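Local coordinates for protein 2-Keto-3-deoxy-(6-phospho-)gluconate aldolase (Thermoproteus tenax, PDB 2R94) that belongs to the dihydrodipicolinate synthetase family of TIM-barrel aldolases and carries covalently bound pyruvic acid, at residues I3-I8 and S196-L201; F126-P131 and G151-N156. All blocks are in the same frame, centred on the assembly; numbering follows the deposited sequence.

Contact 1: residues I3-I8 and S196-L201; sequences IVAPVI and SSANYL. With PYR (pyruvic acid), chain E.
Strand 3-6 and the irregular turn 196-199 come closest at A5 and A198, whose CA atoms are 4.9 Å apart. This is where the TIM barrel closes: the first strand meets the loop that follows the last strand, 192-194. V4 pairs through its backbone with V193 and A195. N199 makes the polar link. Its ND2 donates to P6 O at 3.1 Å in a nearly straight bond (164°), with the oxygen in the amide plane. ND2 also donates to S196 O at 2.9 Å, and that oxygen takes N199 N as well. On the other side of the amide, OD1 accepts I8 N at 3.3 Å, which comes from above the carbonyl plane; it is also bonded to H24 NE2. Four partners thus fix the rotation of this buried amide. CG lies anti to the N199 carbonyl carbon (chi1 -74°), which turns the amide toward P6 and I8. Earlier on the strand, A198 CB meets A5 CB end to end at 3.6 Å, and I3 CG2 adds a looser apolar touch. L205 of helix 202-214 packs on I3 and A198. The P6 ring touches both S196 and the ligand: CG sits 3.6 Å from S196 CA, while CB is 3.3 Å from C of pyruvic acid.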
# COMPACT_ATOMS: atom_id res chain seq x y z
N ILE A 3 2.93 29.38 -11.38
CA ILE A 3 4.05 28.63 -10.87
C ILE A 3 4.25 29.09 -9.42
O ILE A 3 4.64 30.23 -9.17
CB ILE A 3 5.33 28.94 -11.73
CG1 ILE A 3 5.13 28.40 -13.14
CG2 ILE A 3 6.62 28.33 -11.06
CD1 ILE A 3 6.29 28.79 -14.14
N VAL A 4 3.97 28.18 -8.48
CA VAL A 4 4.10 28.43 -7.07
C VAL A 4 5.34 27.68 -6.56
O VAL A 4 5.50 26.51 -6.84
CB VAL A 4 2.85 27.86 -6.35
CG1 VAL A 4 2.92 28.17 -4.86
CG2 VAL A 4 1.57 28.43 -6.97
N ALA A 5 6.25 28.36 -5.86
CA ALA A 5 7.42 27.72 -5.31
C ALA A 5 7.16 27.37 -3.87
O ALA A 5 6.93 28.26 -3.09
CB ALA A 5 8.61 28.60 -5.39
N PRO A 6 7.26 26.08 -3.51
CA PRO A 6 7.22 25.74 -2.10
C PRO A 6 8.65 25.94 -1.69
O PRO A 6 9.48 25.07 -1.89
CB PRO A 6 6.87 24.27 -2.12
CG PRO A 6 7.55 23.77 -3.41
CD PRO A 6 7.46 24.89 -4.38
N VAL A 7 8.95 27.14 -1.17
CA VAL A 7 10.31 27.64 -1.06
C VAL A 7 11.03 26.96 0.07
O VAL A 7 10.38 26.49 1.06
CB VAL A 7 10.27 29.21 -0.89
CG1 VAL A 7 9.59 29.58 0.43
CG2 VAL A 7 11.65 29.81 -1.04
N ILE A 8 12.34 26.81 -0.07
CA ILE A 8 13.12 26.14 0.96
C ILE A 8 13.26 27.11 2.14
O ILE A 8 13.25 28.33 1.95
CB ILE A 8 14.58 25.79 0.49
CG1 ILE A 8 15.21 26.96 -0.21
CG2 ILE A 8 14.66 24.66 -0.57
CD1 ILE A 8 16.61 26.65 -0.67
N SER A 196 8.61 21.72 -6.39
CA SER A 196 9.79 22.03 -5.64
C SER A 196 10.92 22.56 -6.50
O SER A 196 11.79 23.29 -6.00
CB SER A 196 10.23 20.85 -4.83
OG SER A 196 10.61 19.77 -5.66
N SER A 197 10.95 22.13 -7.77
CA SER A 197 11.92 22.62 -8.71
C SER A 197 11.76 24.09 -9.01
O SER A 197 12.62 24.70 -9.67
CB SER A 197 11.86 21.83 -10.01
OG SER A 197 10.57 21.82 -10.55
N ALA A 198 10.68 24.70 -8.53
CA ALA A 198 10.60 26.12 -8.71
C ALA A 198 11.72 26.78 -7.93
O ALA A 198 12.10 27.88 -8.24
CB ALA A 198 9.24 26.68 -8.37
N ASN A 199 12.32 26.10 -6.97
CA ASN A 199 13.47 26.68 -6.28
C ASN A 199 14.73 26.71 -7.10
O ASN A 199 15.51 27.64 -7.01
CB ASN A 199 13.80 25.87 -5.03
CG ASN A 199 12.83 26.10 -3.95
OD1 ASN A 199 12.89 27.15 -3.27
ND2 ASN A 199 11.90 25.17 -3.78
N TYR A 200 14.98 25.66 -7.88
CA TYR A 200 16.26 25.60 -8.52
C TYR A 200 16.18 25.82 -10.02
O TYR A 200 17.13 26.26 -10.66
CB TYR A 200 17.00 24.33 -8.12
CG TYR A 200 16.21 23.03 -8.27
CD1 TYR A 200 16.10 22.37 -9.49
CD2 TYR A 200 15.56 22.47 -7.18
CE1 TYR A 200 15.40 21.15 -9.64
CE2 TYR A 200 14.85 21.29 -7.29
CZ TYR A 200 14.78 20.63 -8.51
OH TYR A 200 14.03 19.50 -8.56
N LEU A 201 15.01 25.57 -10.60
CA LEU A 201 14.88 25.73 -12.03
C LEU A 201 13.58 26.39 -12.44
O LEU A 201 12.87 25.88 -13.31
CB LEU A 201 15.03 24.40 -12.76
CG LEU A 201 16.48 23.91 -12.91
CD1 LEU A 201 16.52 22.42 -13.35
CD2 LEU A 201 17.30 24.83 -13.85
C PYR E . 5.73 21.48 -0.81
O PYR E . 6.94 21.16 -0.85
OXT PYR E . 5.26 22.15 0.15
CA PYR E . 4.95 21.08 -1.84
CB PYR E . 5.53 20.30 -2.99

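Contact 2: residues F126-P131 and G151-N156; sequences FLYNYP and GVKDTN. With PYR (pyruvic acid), chain E.
K153 NZ is covalently bonded to CA of pyruvic acid (1.6 Å), and Y128 lies alongside the lysine, pointing the same way. The two residues sit on neighbouring parallel strands of the TIM barrel, 125-129 and 149-154. A covalent lysine-ligand link is consistent with a class I aldolase, which works through a Schiff base. The K153 chain is fully extended, with CG anti to the backbone N (chi1 173°). It runs over one face of the Y128 ring, where CD makes a CH-pi contact, and CE comes within 3.4 Å of Y128 CE1. Y128 OH lies 3.1 Å from OXT of the ligand; its hydrogen bond is to T41 OG1. T155 OG1 lies at the edge of the same ring; it is buried without a polar partner. Behind this first shell, K153 is set by two backbone bonds: its N donates to L127 O, and its O accepts N129 N at 2.7 Å. T155 N continues the ladder to N129 O. T155 CG2 packs over a face of the Y130 ring, and P103 of a second subunit touches Y130. At the start of the ladder, G151 CA sits 3.6 Å above the centre of the F126 ring.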
# COMPACT_ATOMS: atom_id res chain seq x y z
N PHE A 126 -6.50 26.95 1.92
CA PHE A 126 -6.25 25.87 0.97
C PHE A 126 -6.05 24.58 1.72
O PHE A 126 -5.41 24.57 2.77
CB PHE A 126 -4.93 26.08 0.27
CG PHE A 126 -4.95 27.08 -0.83
CD1 PHE A 126 -5.62 28.26 -0.70
CD2 PHE A 126 -4.26 26.83 -2.01
CE1 PHE A 126 -5.62 29.19 -1.73
CE2 PHE A 126 -4.24 27.76 -3.04
CZ PHE A 126 -4.90 28.94 -2.90
N LEU A 127 -6.56 23.49 1.15
CA LEU A 127 -6.26 22.18 1.64
C LEU A 127 -4.93 21.84 1.00
O LEU A 127 -4.77 22.08 -0.17
CB LEU A 127 -7.33 21.20 1.18
CG LEU A 127 -6.86 19.76 1.21
CD1 LEU A 127 -6.47 19.28 2.61
CD2 LEU A 127 -7.88 18.83 0.53
N TYR A 128 -3.95 21.37 1.79
CA TYR A 128 -2.67 20.93 1.20
C TYR A 128 -2.68 19.43 1.38
O TYR A 128 -2.43 18.93 2.45
CB TYR A 128 -1.46 21.59 1.88
CG TYR A 128 -0.08 21.00 1.57
CD1 TYR A 128 0.13 20.09 0.49
CD2 TYR A 128 1.04 21.41 2.32
CE1 TYR A 128 1.42 19.57 0.21
CE2 TYR A 128 2.31 20.93 2.08
CZ TYR A 128 2.51 20.00 1.03
OH TYR A 128 3.80 19.53 0.83
N ASN A 129 -3.09 18.73 0.34
CA ASN A 129 -3.29 17.30 0.42
C ASN A 129 -1.99 16.60 -0.01
O ASN A 129 -1.42 16.92 -1.06
CB ASN A 129 -4.50 16.88 -0.40
CG ASN A 129 -4.84 15.45 -0.22
OD1 ASN A 129 -4.81 14.68 -1.19
ND2 ASN A 129 -5.21 15.06 0.98
N TYR A 130 -1.53 15.66 0.80
CA TYR A 130 -0.27 15.02 0.48
C TYR A 130 -0.22 13.62 1.07
O TYR A 130 0.48 13.42 2.03
CB TYR A 130 0.88 15.81 1.06
CG TYR A 130 2.24 15.35 0.60
CD1 TYR A 130 2.40 14.17 -0.16
CD2 TYR A 130 3.35 16.08 0.90
CE1 TYR A 130 3.69 13.76 -0.60
CE2 TYR A 130 4.61 15.70 0.49
CZ TYR A 130 4.77 14.54 -0.24
OH TYR A 130 6.06 14.25 -0.64
N PRO A 131 -0.99 12.67 0.50
CA PRO A 131 -1.27 11.41 1.18
C PRO A 131 -0.05 10.59 1.56
O PRO A 131 -0.07 9.95 2.63
CB PRO A 131 -2.15 10.66 0.19
CG PRO A 131 -2.77 11.78 -0.66
CD PRO A 131 -1.68 12.79 -0.79
N GLY A 151 -9.12 26.46 -2.05
CA GLY A 151 -7.90 26.22 -2.83
C GLY A 151 -7.38 24.85 -2.45
O GLY A 151 -7.64 24.39 -1.35
N VAL A 152 -6.67 24.19 -3.37
CA VAL A 152 -6.10 22.85 -3.08
C VAL A 152 -4.71 22.78 -3.65
O VAL A 152 -4.46 23.23 -4.76
CB VAL A 152 -6.98 21.71 -3.63
CG1 VAL A 152 -6.39 20.40 -3.37
CG2 VAL A 152 -8.40 21.80 -3.03
N LYS A 153 -3.76 22.33 -2.85
CA LYS A 153 -2.52 21.82 -3.41
C LYS A 153 -2.59 20.36 -3.17
O LYS A 153 -2.74 19.95 -2.02
CB LYS A 153 -1.32 22.35 -2.67
CG LYS A 153 -0.06 21.69 -3.13
CD LYS A 153 1.15 22.24 -2.41
CE LYS A 153 2.31 21.32 -2.57
NZ LYS A 153 3.57 21.86 -1.93
N ASP A 154 -2.55 19.56 -4.24
CA ASP A 154 -2.63 18.09 -4.15
C ASP A 154 -1.31 17.54 -4.58
O ASP A 154 -0.92 17.62 -5.75
CB ASP A 154 -3.76 17.60 -5.03
CG ASP A 154 -4.07 16.17 -4.83
OD1 ASP A 154 -3.82 15.60 -3.74
OD2 ASP A 154 -4.65 15.58 -5.77
N THR A 155 -0.54 17.06 -3.62
CA THR A 155 0.74 16.47 -3.96
C THR A 155 0.49 15.02 -4.15
O THR A 155 0.47 14.22 -3.21
CB THR A 155 1.82 16.72 -2.91
OG1 THR A 155 2.20 18.12 -2.97
CG2 THR A 155 3.07 15.86 -3.27
N ASN A 156 0.24 14.67 -5.40
CA ASN A 156 -0.39 13.40 -5.72
C ASN A 156 0.04 12.99 -7.13
O ASN A 156 0.15 13.86 -8.02
CB ASN A 156 -1.90 13.55 -5.70
CG ASN A 156 -2.57 12.27 -5.40
OD1 ASN A 156 -2.25 11.27 -6.01
ND2 ASN A 156 -3.48 12.28 -4.42
C PYR E . 5.73 21.48 -0.81
O PYR E . 6.94 21.16 -0.85
OXT PYR E . 5.26 22.15 0.15
CA PYR E . 4.95 21.08 -1.84
CB PYR E . 5.53 20.30 -2.99

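Overall arrangement
Contacts 1 and 2 belong to one eight-stranded barrel, with centres about 16 Å apart. Contact 1 joins the first strand to the loop after the eighth; contact 2 pairs the fifth and sixth strands. The chain between 3-8 and 196-201 includes all of contact 2. They meet at the ligand: P6 CB packs against K153 NZ at 4.1 Å. Pyruvic acid therefore has the lysine that binds it on one strand and a proline ring from the first strand beside it. T42, which touches P6, S196 and N199, also hydrogen-bonds the ligand. Its neighbour T41 is hydrogen-bonded to Y128 OH. The loop carrying T41 and T42 thus ties the two contacts together at the pocket.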